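Long-range contact in oxidoreductase (PDB 3KA7), which binds flavin-adenine dinucleotide and is probably an oxidoreductase of the flavin-containing amine oxidase family: residues Pro375-Ala380 / Gly400-Gly405. Sequence-based numbering, arbitrary orientation.
With FAD (flavin-adenine dinucleotide), chain B.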
loop_
_atom_site.group_PDB
_atom_site.type_symbol
_atom_site.label_atom_id
_atom_site.label_comp_id
_atom_site.label_asym_id
_atom_site.label_seq_id
_atom_site.Cartn_x
_atom_site.Cartn_y
_atom_site.Cartn_z
ATOM N N PRO A 375 -9.235 -4.999 0.993
ATOM C CA PRO A 375 -9.224 -3.541 0.880
ATOM C C PRO A 375 -7.931 -3.013 0.283
ATOM O O PRO A 375 -7.079 -3.784 -0.143
ATOM C CB PRO A 375 -9.277 -3.105 2.341
ATOM C CG PRO A 375 -8.428 -4.171 3.035
ATOM C CD PRO A 375 -8.686 -5.457 2.280
ATOM N N VAL A 376 -7.797 -1.693 0.255
ATOM C CA VAL A 376 -6.495 -1.108 -0.015
ATOM C C VAL A 376 -5.536 -1.400 1.140
ATOM O O VAL A 376 -4.486 -1.985 0.913
ATOM C CB VAL A 376 -6.565 0.387 -0.312
ATOM C CG1 VAL A 376 -5.155 0.942 -0.438
ATOM C CG2 VAL A 376 -7.361 0.624 -1.607
ATOM N N ASN A 377 -5.894 -0.995 2.368
ATOM C CA ASN A 377 -5.180 -1.424 3.593
ATOM C C ASN A 377 -6.190 -1.930 4.610
ATOM O O ASN A 377 -7.270 -1.380 4.699
ATOM C CB ASN A 377 -4.460 -0.250 4.267
ATOM C CG ASN A 377 -3.205 0.194 3.528
ATOM O OD1 ASN A 377 -2.661 -0.519 2.670
ATOM N ND2 ASN A 377 -2.733 1.383 3.870
ATOM N N ARG A 378 -5.835 -2.944 5.391
ATOM C CA ARG A 378 -6.739 -3.451 6.439
ATOM C C ARG A 378 -6.910 -2.480 7.606
ATOM O O ARG A 378 -7.934 -2.505 8.306
ATOM C CB ARG A 378 -6.261 -4.838 6.912
ATOM C CG ARG A 378 -6.327 -5.863 5.795
ATOM C CD ARG A 378 -6.356 -7.302 6.325
ATOM N NE ARG A 378 -6.790 -8.216 5.267
ATOM C CZ ARG A 378 -5.955 -8.697 4.381
ATOM N NH1 ARG A 378 -4.691 -8.322 4.486
ATOM N NH2 ARG A 378 -6.349 -9.514 3.404
ATOM N N ALA A 379 -5.907 -1.633 7.819
ATOM C CA ALA A 379 -5.988 -0.555 8.801
ATOM C C ALA A 379 -5.563 0.727 8.105
ATOM O O ALA A 379 -4.499 0.771 7.470
ATOM C CB ALA A 379 -5.063 -0.834 9.967
ATOM N N ALA A 380 -6.378 1.768 8.227
ATOM C CA ALA A 380 -6.111 3.021 7.538
ATOM C C ALA A 380 -4.780 3.573 7.982
ATOM O O ALA A 380 -4.446 3.537 9.166
ATOM C CB ALA A 380 -7.193 4.023 7.819
ATOM N N GLY A 400 -2.504 -4.574 7.954
ATOM C CA GLY A 400 -3.352 -4.328 9.126
ATOM C C GLY A 400 -2.515 -4.115 10.370
ATOM O O GLY A 400 -3.043 -3.881 11.464
ATOM N N ALA A 401 -1.197 -4.201 10.197
ATOM C CA ALA A 401 -0.253 -3.971 11.294
ATOM C C ALA A 401 1.040 -3.368 10.756
ATOM O O ALA A 401 2.117 -3.948 10.921
ATOM C CB ALA A 401 0.039 -5.265 12.021
ATOM N N LYS A 402 0.933 -2.210 10.121
ATOM C CA LYS A 402 2.100 -1.546 9.506
ATOM C C LYS A 402 2.916 -0.786 10.537
ATOM O O LYS A 402 2.363 -0.263 11.516
ATOM C CB LYS A 402 1.650 -0.565 8.426
ATOM C CG LYS A 402 0.825 -1.208 7.316
ATOM C CD LYS A 402 0.502 -0.229 6.186
ATOM C CE LYS A 402 -0.462 0.869 6.649
ATOM N NZ LYS A 402 -1.736 0.307 7.262
ATOM N N GLY A 403 4.229 -0.714 10.306
ATOM C CA GLY A 403 5.089 0.188 11.076
ATOM C C GLY A 403 4.695 1.630 10.839
ATOM O O GLY A 403 4.376 2.028 9.717
ATOM N N LYS A 404 4.713 2.434 11.897
ATOM C CA LYS A 404 4.280 3.822 11.760
ATOM C C LYS A 404 5.140 4.577 10.756
ATOM O O LYS A 404 6.364 4.467 10.757
ATOM C CB LYS A 404 4.302 4.538 13.116
ATOM C CG LYS A 404 3.353 3.953 14.134
ATOM C CD LYS A 404 3.350 4.762 15.422
ATOM C CE LYS A 404 2.679 3.975 16.523
ATOM N NZ LYS A 404 1.641 4.785 17.200
ATOM N N GLY A 405 4.485 5.352 9.901
ATOM C CA GLY A 405 5.196 6.250 8.994
ATOM C C GLY A 405 5.624 5.670 7.660
ATOM O O GLY A 405 6.087 6.407 6.791
HETATM P PA FAD B . -2.379 -9.726 1.934
HETATM O O1A FAD B . -3.611 -9.230 2.644
HETATM O O2A FAD B . -2.154 -9.210 0.532
HETATM O O5B FAD B . -2.406 -11.330 1.894
HETATM C C5B FAD B . -3.153 -12.050 2.867
HETATM C C4B FAD B . -3.153 -13.493 2.352
HETATM O O4B FAD B . -3.781 -14.367 3.268
HETATM C C3B FAD B . -3.910 -13.598 1.025
HETATM O O3B FAD B . -3.085 -14.187 0.031
HETATM C C2B FAD B . -5.109 -14.488 1.361
HETATM O O2B FAD B . -5.515 -15.306 0.280
HETATM C C1B FAD B . -4.596 -15.291 2.550
HETATM N N9A FAD B . -5.633 -15.768 3.474
HETATM C C8A FAD B . -6.744 -15.111 3.963
HETATM N N7A FAD B . -7.372 -15.942 4.844
HETATM C C5A FAD B . -6.662 -17.101 4.906
HETATM C C6A FAD B . -6.848 -18.284 5.607
HETATM N N6A FAD B . -7.821 -18.381 6.508
HETATM N N1A FAD B . -5.934 -19.306 5.453
HETATM C C2A FAD B . -4.851 -19.175 4.607
HETATM N N3A FAD B . -4.670 -18.002 3.905
HETATM C C4A FAD B . -5.572 -16.997 4.060
HETATM N N1 FAD B . 1.175 -0.931 -1.929
HETATM C C2 FAD B . 2.366 -0.382 -2.373
HETATM O O2 FAD B . 3.380 -0.455 -1.666
HETATM N N3 FAD B . 2.399 0.268 -3.597
HETATM C C4 FAD B . 1.258 0.375 -4.374
HETATM O O4 FAD B . 1.280 0.951 -5.462
HETATM C C4X FAD B . 0.062 -0.169 -3.927
HETATM N N5 FAD B . -1.089 -0.049 -4.692
HETATM C C5X FAD B . -2.270 -0.611 -4.237
HETATM C C6 FAD B . -3.432 -0.514 -5.002
HETATM C C7 FAD B . -4.615 -1.094 -4.559
HETATM C C7M FAD B . -5.857 -0.969 -5.406
HETATM C C8 FAD B . -4.625 -1.766 -3.344
HETATM C C8M FAD B . -5.883 -2.400 -2.826
HETATM C C9 FAD B . -3.470 -1.858 -2.571
HETATM C C9A FAD B . -2.284 -1.284 -3.022
HETATM N N10 FAD B . -1.131 -1.375 -2.253
HETATM C C10 FAD B . 0.039 -0.828 -2.704
HETATM C "C1'" FAD B . -1.143 -2.008 -0.902
HETATM C "C2'" FAD B . -0.595 -3.436 -1.020
HETATM O "O2'" FAD B . -1.197 -4.084 -2.137
HETATM C "C3'" FAD B . -0.898 -4.192 0.270
HETATM O "O3'" FAD B . -0.551 -3.376 1.383
HETATM C "C4'" FAD B . -0.176 -5.526 0.434
HETATM O "O4'" FAD B . -0.277 -6.334 -0.721
HETATM C "C5'" FAD B . -0.860 -6.255 1.586
HETATM O "O5'" FAD B . -0.033 -7.333 1.949
HETATM P P FAD B . -0.323 -8.149 3.279
HETATM O O1P FAD B . 0.993 -8.572 3.885
HETATM O O2P FAD B . -1.249 -7.404 4.219
HETATM O O3P FAD B . -1.057 -9.508 2.829
#
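Asn377, Arg378 and Ala379 pack against Gly400 and Lys402, bringing together two loops beside the FAD. Just ahead of them, Val376 meets the dimethylbenzene end of the flavin, its CG2 3.6 Å from FAD C8M and its CG1 against C9. The side chain of Asn377 then crosses that of Lys402 at about a right angle. Arg378 lays its CB on Gly400, 3.7 Å from the CA of that glycine, where a side chain would be tight. Extended from CG to NE, its chain leads away from the other loop and turns the guanidinium edge to the adenosine-side phosphate; NH2 of Arg378 makes a weak hydrogen bond to FAD O1A, and NH1 lies so near the same oxygen that the modelled separation is doubtful. Ala379 O accepts from Lys402 NZ at 2.8 Å, the C=O...N angle being 151°; bends at chi3 (-68°) and chi4 (-55°) curl the lysine to this carbonyl. Lys402 NZ also bonds Asp399 O and forms a salt bridge with Asp384. A methionine in place of Lys402 would probably leave both carbonyls without this donor and Asp384 without this counter-charge. Asp399 OD1 accepts from Arg378 N while OD2 bonds the cofactor, so one carboxylate holds both the Arg378 backbone and the cofactor in the FAD site of a Rossmann-type flavoprotein fold.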